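PDB 4QVR: uncharacterized hypothetical protein FTT_1539c from Francisella tularensis subsp. tularensis, which is of unknown function but carries a signal sequence, which probably directs it to export, and belongs to the DUF6844 family. Local coordinates for residues A[221-224]-A[225-228]; A[68-71]-A[72-76]; A[408-411]-A[412-416]; A[278-281]-A[282-286]; A[234-237]-A[238-241]. One frame throughout, in Å; residues are numbered along the deposited sequence.

Contact 1 (A[221-224]-A[225-228])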
loop_
_atom_site.group_PDB
_atom_site.type_symbol
_atom_site.label_atom_id
_atom_site.label_comp_id
_atom_site.label_asym_id
_atom_site.label_seq_id
_atom_site.Cartn_x
_atom_site.Cartn_y
_atom_site.Cartn_z
ATOM N N PHE A 221 -32.131 23.855 -4.488
ATOM C CA PHE A 221 -31.688 25.036 -3.763
ATOM C C PHE A 221 -32.620 26.196 -4.096
ATOM O O PHE A 221 -33.066 26.330 -5.236
ATOM C CB PHE A 221 -30.249 25.357 -4.143
ATOM C CG PHE A 221 -29.330 24.173 -4.031
ATOM C CD1 PHE A 221 -28.838 23.775 -2.797
ATOM C CD2 PHE A 221 -28.988 23.431 -5.154
ATOM C CE1 PHE A 221 -28.010 22.672 -2.687
ATOM C CE2 PHE A 221 -28.151 22.330 -5.050
ATOM C CZ PHE A 221 -27.668 21.951 -3.816
ATOM N N ALA A 222 -32.898 27.040 -3.109
ATOM C CA ALA A 222 -33.844 28.152 -3.289
ATOM C C ALA A 222 -33.241 29.553 -3.479
ATOM O O ALA A 222 -33.930 30.454 -3.955
ATOM C CB ALA A 222 -34.820 28.172 -2.124
ATOM N N THR A 223 -31.972 29.737 -3.125
ATOM C CA THR A 223 -31.327 31.042 -3.241
ATOM C C THR A 223 -30.121 30.927 -4.157
ATOM O O THR A 223 -29.613 29.829 -4.348
ATOM C CB THR A 223 -30.778 31.496 -1.872
ATOM O OG1 THR A 223 -31.619 31.012 -0.819
ATOM C CG2 THR A 223 -30.644 33.026 -1.797
ATOM N N PRO A 224 -29.666 32.051 -4.746
ATOM C CA PRO A 224 -28.421 31.925 -5.511
ATOM C C PRO A 224 -27.204 31.747 -4.574
ATOM O O PRO A 224 -26.213 31.163 -4.981
ATOM C CB PRO A 224 -28.351 33.232 -6.313
ATOM C CG PRO A 224 -29.762 33.725 -6.359
ATOM C CD PRO A 224 -30.361 33.318 -5.042
ATOM N N GLU A 225 -27.283 32.243 -3.336
ATOM C CA GLU A 225 -26.194 32.049 -2.370
ATOM C C GLU A 225 -26.113 30.592 -1.965
ATOM O O GLU A 225 -25.040 30.092 -1.661
ATOM C CB GLU A 225 -26.362 32.902 -1.091
ATOM C CG GLU A 225 -26.031 34.381 -1.237
ATOM C CD GLU A 225 -24.623 34.620 -1.769
ATOM O OE1 GLU A 225 -23.683 33.935 -1.306
ATOM O OE2 GLU A 225 -24.454 35.502 -2.643
ATOM N N GLU A 226 -27.258 29.925 -1.944
ATOM C CA GLU A 226 -27.309 28.531 -1.573
ATOM C C GLU A 226 -26.719 27.704 -2.715
ATOM O O GLU A 226 -26.060 26.684 -2.486
ATOM C CB GLU A 226 -28.745 28.139 -1.240
ATOM C CG GLU A 226 -28.875 26.774 -0.602
ATOM C CD GLU A 226 -30.230 26.543 0.037
ATOM O OE1 GLU A 226 -31.070 27.479 0.068
ATOM O OE2 GLU A 226 -30.445 25.417 0.533
ATOM N N LYS A 227 -26.941 28.164 -3.945
ATOM C CA LYS A 227 -26.384 27.509 -5.118
ATOM C C LYS A 227 -24.882 27.736 -5.178
ATOM O O LYS A 227 -24.125 26.815 -5.478
ATOM C CB LYS A 227 -27.037 28.026 -6.407
ATOM C CG LYS A 227 -28.491 27.609 -6.569
ATOM C CD LYS A 227 -29.142 28.265 -7.781
ATOM C CE LYS A 227 -30.562 27.764 -7.965
ATOM N NZ LYS A 227 -31.233 28.375 -9.139
ATOM N N LYS A 228 -24.453 28.963 -4.908
ATOM C CA LYS A 228 -23.025 29.297 -4.935
ATOM C C LYS A 228 -22.191 28.478 -3.942
ATOM O O LYS A 228 -21.074 28.071 -4.268
ATOM C CB LYS A 228 -22.805 30.795 -4.670
ATOM C CG LYS A 228 -23.303 31.706 -5.787
ATOM C CD LYS A 228 -23.348 33.160 -5.338
ATOM C CE LYS A 228 -23.977 34.063 -6.380
ATOM N NZ LYS A 228 -24.075 35.453 -5.858
#
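Phe221 and Glu226 meet because their first torsions differ: Phe221 CG stands beside its backbone N (chi1 -51°), while Glu226 CG lies anti to its own N (chi1 -170°) and the extended glutamate runs back over the loop. The setting is the N-terminal end of helix 224-246, with Thr223 at the N-cap position and Pro224 in the first turn. Thr223 offers its backbone carbonyl rather than its side chain: Lys227 N donates to Thr223 O at 3.2 Å, and Glu226 N adds a weak bond to the same oxygen. One residue on, Lys228 N reaches Pro224 O at 2.8 Å, so the helical ladder is under way within the first turn.

The aliphatic parts of two side chains pack on Phe221. Glu226 CG lies 3.7 Å from Phe221 CD1, with carboxylate and ring planes 69° apart, and Lys227 CG sits 3.7 Å from Phe221 CB. Beyond that point Lys227 is fully extended; its NZ forms a salt bridge with Asp208 and its side chain touches Leu211, both on helix 203-213, which ties the loop and the new helix to the preceding one. At the exposed first turn, Glu225 bends at its second torsion and Lys228 stretches to meet it in a salt bridge, Lys228 NZ standing 3.2 Å from Glu225 OE2 and above the carboxylate plane.

Contact 2 (A[68-71]-A[72-76])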
loop_
_atom_site.group_PDB
_atom_site.type_symbol
_atom_site.label_atom_id
_atom_site.label_comp_id
_atom_site.label_asym_id
_atom_site.label_seq_id
_atom_site.Cartn_x
_atom_site.Cartn_y
_atom_site.Cartn_z
ATOM N N ALA A 68 18.262 11.834 5.696
ATOM C CA ALA A 68 17.599 11.204 6.847
ATOM C C ALA A 68 17.050 9.816 6.583
ATOM O O ALA A 68 17.455 8.836 7.212
ATOM C CB ALA A 68 16.471 12.098 7.355
ATOM N N ASP A 69 16.133 9.738 5.634
ATOM C CA ASP A 69 15.457 8.488 5.369
ATOM C C ASP A 69 16.309 7.362 4.760
ATOM O O ASP A 69 15.906 6.203 4.854
ATOM C CB ASP A 69 14.148 8.732 4.584
ATOM C CG ASP A 69 14.377 9.333 3.203
ATOM O OD1 ASP A 69 15.318 8.903 2.498
ATOM O OD2 ASP A 69 13.576 10.214 2.809
ATOM N N VAL A 70 17.477 7.670 4.181
ATOM C CA VAL A 70 18.326 6.610 3.592
ATOM C C VAL A 70 18.569 5.491 4.621
ATOM O O VAL A 70 18.533 4.309 4.274
ATOM C CB VAL A 70 19.673 7.147 3.008
ATOM C CG1 VAL A 70 20.584 6.000 2.579
ATOM C CG2 VAL A 70 19.426 8.076 1.821
ATOM N N ALA A 71 18.801 5.871 5.878
ATOM C CA ALA A 71 19.002 4.912 6.972
ATOM C C ALA A 71 17.659 4.439 7.535
ATOM O O ALA A 71 17.588 3.380 8.143
ATOM C CB ALA A 71 19.839 5.529 8.084
ATOM N N ASN A 72 16.605 5.241 7.363
ATOM C CA ASN A 72 15.269 4.861 7.836
ATOM C C ASN A 72 14.686 3.794 6.927
ATOM O O ASN A 72 14.246 2.737 7.391
ATOM C CB ASN A 72 14.310 6.056 7.856
ATOM C CG ASN A 72 14.787 7.184 8.752
ATOM O OD1 ASN A 72 14.567 8.365 8.455
ATOM N ND2 ASN A 72 15.454 6.831 9.842
ATOM N N LEU A 73 14.679 4.076 5.625
ATOM C CA LEU A 73 14.143 3.131 4.655
ATOM C C LEU A 73 15.019 1.884 4.543
ATOM O O LEU A 73 14.484 0.779 4.463
ATOM C CB LEU A 73 13.905 3.799 3.294
ATOM C CG LEU A 73 12.918 4.972 3.352
ATOM C CD1 LEU A 73 12.619 5.502 1.968
ATOM C CD2 LEU A 73 11.624 4.571 4.040
ATOM N N ASN A 74 16.349 2.037 4.564
ATOM C CA ASN A 74 17.230 0.860 4.490
ATOM C C ASN A 74 17.171 0.011 5.762
ATOM O O ASN A 74 17.167 -1.220 5.696
ATOM C CB ASN A 74 18.688 1.228 4.140
ATOM C CG ASN A 74 18.901 1.504 2.643
ATOM O OD1 ASN A 74 17.957 1.542 1.848
ATOM N ND2 ASN A 74 20.158 1.672 2.257
ATOM N N ASN A 75 17.125 0.646 6.923
ATOM C CA ASN A 75 17.047 -0.132 8.169
ATOM C C ASN A 75 15.726 -0.884 8.309
ATOM O O ASN A 75 15.695 -1.962 8.909
ATOM C CB ASN A 75 17.306 0.733 9.406
ATOM C CG ASN A 75 18.739 1.242 9.469
ATOM O OD1 ASN A 75 19.602 0.801 8.701
ATOM N ND2 ASN A 75 19.001 2.171 10.387
ATOM N N ALA A 76 14.650 -0.312 7.764
ATOM C CA ALA A 76 13.334 -0.936 7.805
ATOM C C ALA A 76 13.365 -2.236 6.982
ATOM O O ALA A 76 12.835 -3.269 7.405
ATOM C CB ALA A 76 12.272 0.021 7.289
#
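Helix 67-78, the first helix of the model, brings Asp69 and Leu73 together one turn apart. Leu73 N donates to Asp69 O at 2.6 Å, a short bond. The next rung is longer: Asn74 N lies 3.2 Å from Val70 O. Beside the first bond the side chains touch lightly, Leu73 CG resting 4.1 Å from Asp69 CB.

This buried side of the helix packs against two different sheets. Leu73 reaches Leu252 and Ile254 of strand 251-261, while Asp69, Val70 and Leu73 all touch Phe322 at the end of strand 318-322; Tyr115, in a loop, touches Asp69, Asn72 and Leu73. Asn74 is buried too, and its amide is used there: ND2 donates to the backbone O of Phe322, a side-chain bond from helix to strand. Asn72 also lies against the preceding turn. Its CG stands beside the backbone N (chi1 -59°), which lays the amide alongside the main chain, with Asn72 OD1 3.2 Å from Asp69 CA and Asn72 CB 3.4 Å from Asp69 O.

Contact 3 (A[408-411]-A[412-416])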
loop_
_atom_site.group_PDB
_atom_site.type_symbol
_atom_site.label_atom_id
_atom_site.label_comp_id
_atom_site.label_asym_id
_atom_site.label_seq_id
_atom_site.Cartn_x
_atom_site.Cartn_y
_atom_site.Cartn_z
ATOM N N THR A 408 -13.787 2.288 -4.595
ATOM C CA THR A 408 -13.440 3.008 -5.810
ATOM C C THR A 408 -11.988 2.752 -6.201
ATOM O O THR A 408 -11.662 2.585 -7.347
ATOM C CB THR A 408 -13.596 4.517 -5.595
ATOM O OG1 THR A 408 -14.890 4.780 -5.041
ATOM C CG2 THR A 408 -13.444 5.268 -6.893
ATOM N N LEU A 409 -11.121 2.705 -5.214
ATOM C CA LEU A 409 -9.705 2.488 -5.445
ATOM C C LEU A 409 -9.473 1.022 -5.827
ATOM O O LEU A 409 -8.712 0.711 -6.756
ATOM C CB LEU A 409 -8.960 2.885 -4.177
ATOM C CG LEU A 409 -7.475 3.127 -4.159
ATOM C CD1 LEU A 409 -7.034 4.126 -5.220
ATOM C CD2 LEU A 409 -7.159 3.636 -2.763
ATOM N N SER A 410 -10.141 0.126 -5.114
ATOM C CA SER A 410 -10.073 -1.294 -5.417
ATOM C C SER A 410 -10.557 -1.557 -6.859
ATOM O O SER A 410 -10.014 -2.408 -7.576
ATOM C CB SER A 410 -10.949 -2.071 -4.444
ATOM O OG SER A 410 -10.992 -3.429 -4.822
ATOM N N THR A 411 -11.569 -0.813 -7.276
ATOM C CA THR A 411 -12.115 -0.962 -8.615
ATOM C C THR A 411 -11.045 -0.558 -9.624
ATOM O O THR A 411 -10.758 -1.302 -10.563
ATOM C CB THR A 411 -13.389 -0.100 -8.798
ATOM O OG1 THR A 411 -14.409 -0.561 -7.899
ATOM C CG2 THR A 411 -13.914 -0.171 -10.218
ATOM N N TYR A 412 -10.445 0.612 -9.391
ATOM C CA TYR A 412 -9.409 1.164 -10.262
ATOM C C TYR A 412 -8.224 0.237 -10.426
ATOM O O TYR A 412 -7.690 0.134 -11.519
ATOM C CB TYR A 412 -8.937 2.513 -9.731
ATOM C CG TYR A 412 -7.699 3.073 -10.398
ATOM C CD1 TYR A 412 -7.778 3.754 -11.617
ATOM C CD2 TYR A 412 -6.445 2.949 -9.793
ATOM C CE1 TYR A 412 -6.641 4.278 -12.224
ATOM C CE2 TYR A 412 -5.305 3.469 -10.381
ATOM C CZ TYR A 412 -5.401 4.136 -11.591
ATOM O OH TYR A 412 -4.257 4.647 -12.182
ATOM N N TYR A 413 -7.798 -0.435 -9.364
ATOM C CA TYR A 413 -6.669 -1.334 -9.511
ATOM C C TYR A 413 -7.047 -2.555 -10.346
ATOM O O TYR A 413 -6.282 -2.971 -11.213
ATOM C CB TYR A 413 -6.062 -1.764 -8.166
ATOM C CG TYR A 413 -5.334 -0.667 -7.410
ATOM C CD1 TYR A 413 -4.297 0.045 -8.001
ATOM C CD2 TYR A 413 -5.632 -0.397 -6.073
ATOM C CE1 TYR A 413 -3.624 1.043 -7.299
ATOM C CE2 TYR A 413 -4.954 0.582 -5.360
ATOM C CZ TYR A 413 -3.952 1.303 -5.979
ATOM O OH TYR A 413 -3.285 2.286 -5.281
ATOM N N LYS A 414 -8.232 -3.117 -10.112
ATOM C CA LYS A 414 -8.666 -4.295 -10.873
ATOM C C LYS A 414 -8.823 -3.993 -12.356
ATOM O O LYS A 414 -8.485 -4.825 -13.169
ATOM C CB LYS A 414 -9.958 -4.903 -10.302
ATOM C CG LYS A 414 -9.778 -5.534 -8.916
ATOM C CD LYS A 414 -11.067 -6.114 -8.334
ATOM C CE LYS A 414 -11.570 -7.314 -9.121
ATOM N NZ LYS A 414 -12.836 -7.867 -8.569
ATOM N N THR A 415 -9.298 -2.797 -12.707
ATOM C CA THR A 415 -9.496 -2.440 -14.123
ATOM C C THR A 415 -8.288 -1.839 -14.851
ATOM O O THR A 415 -8.191 -1.990 -16.057
ATOM C CB THR A 415 -10.697 -1.474 -14.340
ATOM O OG1 THR A 415 -10.439 -0.209 -13.725
ATOM C CG2 THR A 415 -11.988 -2.066 -13.787
ATOM N N LYS A 416 -7.363 -1.176 -14.161
ATOM C CA LYS A 416 -6.238 -0.564 -14.881
ATOM C C LYS A 416 -5.442 -1.592 -15.672
ATOM O O LYS A 416 -5.175 -2.698 -15.196
ATOM C CB LYS A 416 -5.307 0.266 -13.986
ATOM C CG LYS A 416 -4.269 1.000 -14.828
ATOM C CD LYS A 416 -3.715 2.262 -14.196
ATOM C CE LYS A 416 -2.968 3.100 -15.240
ATOM N NZ LYS A 416 -2.477 4.412 -14.723
#
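Four successive i to i+4 bonds, from Tyr412 N to Thr408 O through Thr415 N to Thr411 O, carry the last turns of helix 402-415. Lys416 N still bonds back to Tyr412 O, but Lys416 is the first residue to leave helical backbone angles.

Leu409 and Tyr413 make the main side-chain contact. They lie side by side and point the same way, Leu409 CG standing 3.8 Å from Tyr413 CE2. Their torsions differ: Leu409 CG is anti to its N (chi1 -164°), whereas Tyr413 CG sits beside its own N (chi1 -70°), which swings the ring back along the helix until Tyr413 CD2 comes within 3.3 Å of Leu409 O. Tyr412 CG is anti to its backbone N (chi1 170°), which sends its ring off on a course of its own, and Lys416, extended from beyond the last turn, donates from NZ to Tyr412 OH at 3.1 Å. At the exposed surface Thr411 O takes both the N-H of Thr415 and a weak bond from Thr415 OG1, 3.4 Å away.

Both phenol ends reach other helices. Tyr413 OH bonds to Gln150 of helix 134-159, whose Ile147 also touches the Tyr413 side chain, and Tyr412 OH bonds to the backbone O of Ala369 on helix 349-370. Lys416 NZ forms a salt bridge with Glu376 of helix 374-385, whose Met380 packs on Thr408 and Tyr412, so the end of this helix meets three neighbouring helices, largely through Tyr412, Tyr413 and Lys416.

Contact 4 (A[278-281]-A[282-286])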
loop_
_atom_site.group_PDB
_atom_site.type_symbol
_atom_site.label_atom_id
_atom_site.label_comp_id
_atom_site.label_asym_id
_atom_site.label_seq_id
_atom_site.Cartn_x
_atom_site.Cartn_y
_atom_site.Cartn_z
ATOM N N LYS A 278 7.532 11.116 -3.135
ATOM C CA LYS A 278 6.627 11.539 -4.199
ATOM C C LYS A 278 7.412 12.248 -5.326
ATOM O O LYS A 278 7.179 11.997 -6.501
ATOM C CB LYS A 278 5.541 12.478 -3.685
ATOM C CG LYS A 278 4.729 13.071 -4.833
ATOM C CD LYS A 278 3.638 14.010 -4.361
ATOM C CE LYS A 278 2.892 14.580 -5.555
ATOM N NZ LYS A 278 1.683 15.326 -5.137
ATOM N N GLY A 279 8.312 13.155 -4.942
ATOM C CA GLY A 279 9.129 13.926 -5.883
ATOM C C GLY A 279 10.142 13.088 -6.644
ATOM O O GLY A 279 10.474 13.388 -7.788
HETATM N N MSE A 280 10.642 12.039 -6.007
HETATM C CA MSE A 280 11.587 11.146 -6.650
HETATM C C MSE A 280 10.903 10.445 -7.795
HETATM O O MSE A 280 11.440 10.393 -8.901
HETATM C CB MSE A 280 12.097 10.161 -5.614
HETATM C CG MSE A 280 13.147 9.225 -6.183
HETATM SE SE MSE A 280 13.111 7.557 -5.148
HETATM C CE MSE A 280 11.366 6.805 -5.668
ATOM N N PHE A 281 9.711 9.906 -7.562
ATOM C CA PHE A 281 8.989 9.226 -8.638
ATOM C C PHE A 281 8.561 10.136 -9.784
ATOM O O PHE A 281 8.562 9.715 -10.946
ATOM C CB PHE A 281 7.779 8.477 -8.115
ATOM C CG PHE A 281 8.121 7.211 -7.412
ATOM C CD1 PHE A 281 8.695 6.163 -8.116
ATOM C CD2 PHE A 281 7.838 7.035 -6.064
ATOM C CE1 PHE A 281 8.994 4.964 -7.480
ATOM C CE2 PHE A 281 8.136 5.845 -5.427
ATOM C CZ PHE A 281 8.710 4.802 -6.133
ATOM N N GLU A 282 8.186 11.370 -9.473
ATOM C CA GLU A 282 7.794 12.302 -10.521
ATOM C C GLU A 282 9.027 12.650 -11.364
ATOM O O GLU A 282 8.936 12.764 -12.585
ATOM C CB GLU A 282 7.173 13.560 -9.925
ATOM C CG GLU A 282 6.692 14.555 -10.971
ATOM C CD GLU A 282 6.206 15.857 -10.364
ATOM O OE1 GLU A 282 5.974 16.821 -11.134
ATOM O OE2 GLU A 282 6.074 15.920 -9.118
ATOM N N ASP A 283 10.168 12.826 -10.698
ATOM C CA ASP A 283 11.441 13.116 -11.370
ATOM C C ASP A 283 11.911 11.890 -12.137
ATOM O O ASP A 283 12.509 12.011 -13.207
ATOM C CB ASP A 283 12.518 13.549 -10.369
ATOM C CG ASP A 283 12.204 14.884 -9.707
ATOM O OD1 ASP A 283 11.341 15.631 -10.221
ATOM O OD2 ASP A 283 12.825 15.185 -8.667
ATOM N N ILE A 284 11.667 10.709 -11.577
ATOM C CA ILE A 284 11.998 9.465 -12.266
ATOM C C ILE A 284 11.153 9.355 -13.534
ATOM O O ILE A 284 11.631 8.887 -14.568
ATOM C CB ILE A 284 11.798 8.230 -11.362
ATOM C CG1 ILE A 284 12.993 8.098 -10.413
ATOM C CG2 ILE A 284 11.669 6.952 -12.187
ATOM C CD1 ILE A 284 12.916 6.903 -9.491
ATOM N N LYS A 285 9.910 9.821 -13.464
ATOM C CA LYS A 285 9.017 9.778 -14.615
ATOM C C LYS A 285 9.712 10.374 -15.863
ATOM O O LYS A 285 9.494 9.884 -16.970
ATOM C CB LYS A 285 7.631 10.318 -14.233
ATOM C CG LYS A 285 6.552 10.157 -15.299
ATOM C CD LYS A 285 6.448 8.726 -15.821
ATOM C CE LYS A 285 6.283 7.713 -14.700
ATOM N NZ LYS A 285 5.105 8.010 -13.840
ATOM N N HIS A 286 10.529 11.424 -15.693
ATOM C CA HIS A 286 11.275 12.018 -16.823
ATOM C C HIS A 286 12.621 12.611 -16.347
ATOM O O HIS A 286 13.679 12.154 -16.780
ATOM C CB HIS A 286 10.277 12.957 -17.533
ATOM C CG HIS A 286 9.551 13.892 -16.617
ATOM N ND1 HIS A 286 8.424 13.521 -15.910
ATOM C CD2 HIS A 286 9.770 15.195 -16.314
ATOM C CE1 HIS A 286 7.993 14.547 -15.200
ATOM N NE2 HIS A 286 8.792 15.576 -15.427
#
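Met280 O receives the shortest of the backbone bonds here: Ile284 N lies 2.7 Å away. This rung belongs to the last turns of helix 275-285, which follows strand 264-273, and the same i to i+4 pattern runs from Glu282 N to Lys278 O through Lys285 N to Phe281 O. Beside the rung Met280, a selenomethionine, and Ile284 run side by side in the same direction, Met280 CG packing 4.0 Å from Ile284 CD1. Ile284 CG1 stands beside its backbone N (chi1 -79°), which lays the branch back over the carbonyl, 3.2 Å from Met280 O.

Met280 bends at its last torsion, and this bend brings the methyl CE round over its neighbour's ring. Beneath that methyl the buried Phe281 touches Ile330 of strand 328-337, while Met280 touches Pro328 of the same strand and Ile284 meets Pro450 at the end of the model; this side of the helix therefore faces the four-stranded sheet. Lys278 turns elsewhere, extended throughout, and its NZ bonds to Asn247; Glu282 OE2 remains 6.0 Å from Lys278 NZ. In the CH-pi contact itself, Met280 CE sits 3.2 Å above the plane of the Phe281 ring, over its centre.

Contact 5 (A[234-237]-A[238-241])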
loop_
_atom_site.group_PDB
_atom_site.type_symbol
_atom_site.label_atom_id
_atom_site.label_comp_id
_atom_site.label_asym_id
_atom_site.label_seq_id
_atom_site.Cartn_x
_atom_site.Cartn_y
_atom_site.Cartn_z
ATOM N N GLN A 234 -18.619 21.640 -3.608
ATOM C CA GLN A 234 -18.301 20.552 -4.521
ATOM C C GLN A 234 -16.878 20.682 -4.994
ATOM O O GLN A 234 -16.156 19.694 -5.018
ATOM C CB GLN A 234 -19.226 20.496 -5.734
ATOM C CG GLN A 234 -20.409 19.576 -5.553
ATOM C CD GLN A 234 -20.016 18.114 -5.624
ATOM O OE1 GLN A 234 -19.097 17.739 -6.354
ATOM N NE2 GLN A 234 -20.730 17.276 -4.887
ATOM N N GLN A 235 -16.472 21.896 -5.354
ATOM C CA GLN A 235 -15.115 22.117 -5.836
ATOM C C GLN A 235 -14.029 21.872 -4.770
ATOM O O GLN A 235 -12.982 21.318 -5.093
ATOM C CB GLN A 235 -15.012 23.471 -6.510
ATOM C CG GLN A 235 -15.783 23.465 -7.833
ATOM C CD GLN A 235 -16.194 24.843 -8.309
ATOM O OE1 GLN A 235 -16.330 25.773 -7.513
ATOM N NE2 GLN A 235 -16.439 24.975 -9.612
HETATM N N MSE A 236 -14.262 22.266 -3.521
HETATM C CA MSE A 236 -13.258 22.016 -2.474
HETATM C C MSE A 236 -13.151 20.523 -2.271
HETATM O O MSE A 236 -12.051 19.993 -2.133
HETATM C CB MSE A 236 -13.548 22.732 -1.157
HETATM C CG MSE A 236 -13.409 24.259 -1.268
HETATM SE SE MSE A 236 -11.779 24.858 -2.221
HETATM C CE MSE A 236 -12.621 25.593 -3.849
ATOM N N THR A 237 -14.283 19.821 -2.279
ATOM C CA THR A 237 -14.262 18.353 -2.123
ATOM C C THR A 237 -13.469 17.677 -3.229
ATOM O O THR A 237 -12.718 16.735 -2.960
ATOM C CB THR A 237 -15.687 17.758 -2.096
ATOM O OG1 THR A 237 -16.378 18.226 -0.940
ATOM C CG2 THR A 237 -15.667 16.269 -2.036
ATOM N N ILE A 238 -13.631 18.133 -4.471
ATOM C CA ILE A 238 -12.884 17.545 -5.595
ATOM C C ILE A 238 -11.390 17.873 -5.454
ATOM O O ILE A 238 -10.524 17.012 -5.676
ATOM C CB ILE A 238 -13.370 18.042 -6.976
ATOM C CG1 ILE A 238 -14.855 17.712 -7.227
ATOM C CG2 ILE A 238 -12.532 17.441 -8.087
ATOM C CD1 ILE A 238 -15.184 16.233 -7.243
ATOM N N LYS A 239 -11.107 19.129 -5.111
ATOM C CA LYS A 239 -9.746 19.608 -4.904
ATOM C C LYS A 239 -9.042 18.714 -3.866
ATOM O O LYS A 239 -7.983 18.186 -4.132
ATOM C CB LYS A 239 -9.787 21.075 -4.458
ATOM C CG LYS A 239 -8.433 21.736 -4.276
ATOM C CD LYS A 239 -8.599 23.221 -3.941
ATOM C CE LYS A 239 -7.254 23.930 -3.804
ATOM N NZ LYS A 239 -6.397 23.350 -2.729
ATOM N N SER A 240 -9.670 18.533 -2.707
ATOM C CA SER A 240 -9.152 17.668 -1.643
ATOM C C SER A 240 -8.767 16.275 -2.094
ATOM O O SER A 240 -7.688 15.792 -1.779
ATOM C CB SER A 240 -10.204 17.492 -0.554
ATOM O OG SER A 240 -10.264 18.630 0.254
ATOM N N LEU A 241 -9.684 15.625 -2.801
ATOM C CA LEU A 241 -9.490 14.270 -3.276
ATOM C C LEU A 241 -8.410 14.151 -4.318
ATOM O O LEU A 241 -7.661 13.172 -4.324
ATOM C CB LEU A 241 -10.797 13.725 -3.829
ATOM C CG LEU A 241 -11.850 13.459 -2.747
ATOM C CD1 LEU A 241 -13.213 13.110 -3.351
ATOM C CD2 LEU A 241 -11.339 12.355 -1.835
#
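Ile238 packs back on Gln234: its CG1, placed beside the backbone N (chi1 -60°), comes 3.2 Å from Gln234 O, the oxygen that also accepts the Ile238 N-H at 3.0 Å. Both residues sit in the middle of the long helix 224-246, and the same pattern recurs one turn later on this side, where Leu241 CG lies 3.4 Å from Thr237 O and Leu241 N donates to that carbonyl. The Thr237 and Leu241 side chains only approach loosely, Thr237 CG2 to Leu241 CD1 being 4.2 Å.

Ser240 N gives the straightest rung, 2.9 Å to Met236 O with an N-H...O angle of 174°. On the exposed surface the aliphatic chain of Lys239 runs alongside selenomethionine Met236, with Met236 SE 4.0 Å from Lys239 CD, a less certain contact because Met236 has two conformers.

Further support comes from beyond the two segments. Helix 374-385 packs along one face: Ile238 touches Leu378 and Ser385, Thr237 also touches Ser385, and Leu241 meets Ser381. Gln234 rests on Leu216 and Thr237 on Ile400, each in a loop. Within the helix itself, Thr237 OG1 bonds to the backbone O of Ser233, which is consistent with OG1 lying beside the backbone N of Thr237 and CG2 anti to it.

In the fold
From the N terminus the contacts come in the order 2, 1, 5, 4, 3. They lie in series, and none nests within or crosses another. Each is local, so none closes a long loop; contact 1 marks the passage from loop into helix. Contact 2 sets the first helix against strands of both sheets. Contacts 1 and 5 share helix 224-246, their centres about 19 Å apart: contact 1 sits at its N-terminal end beside helix 203-213, contact 5 beside helix 374-385. Contact 4 meets the four-stranded sheet, and contact 3 joins helices 134-159, 349-370 and 374-385. Helix 374-385 is thus a neighbour common to contacts 3 and 5.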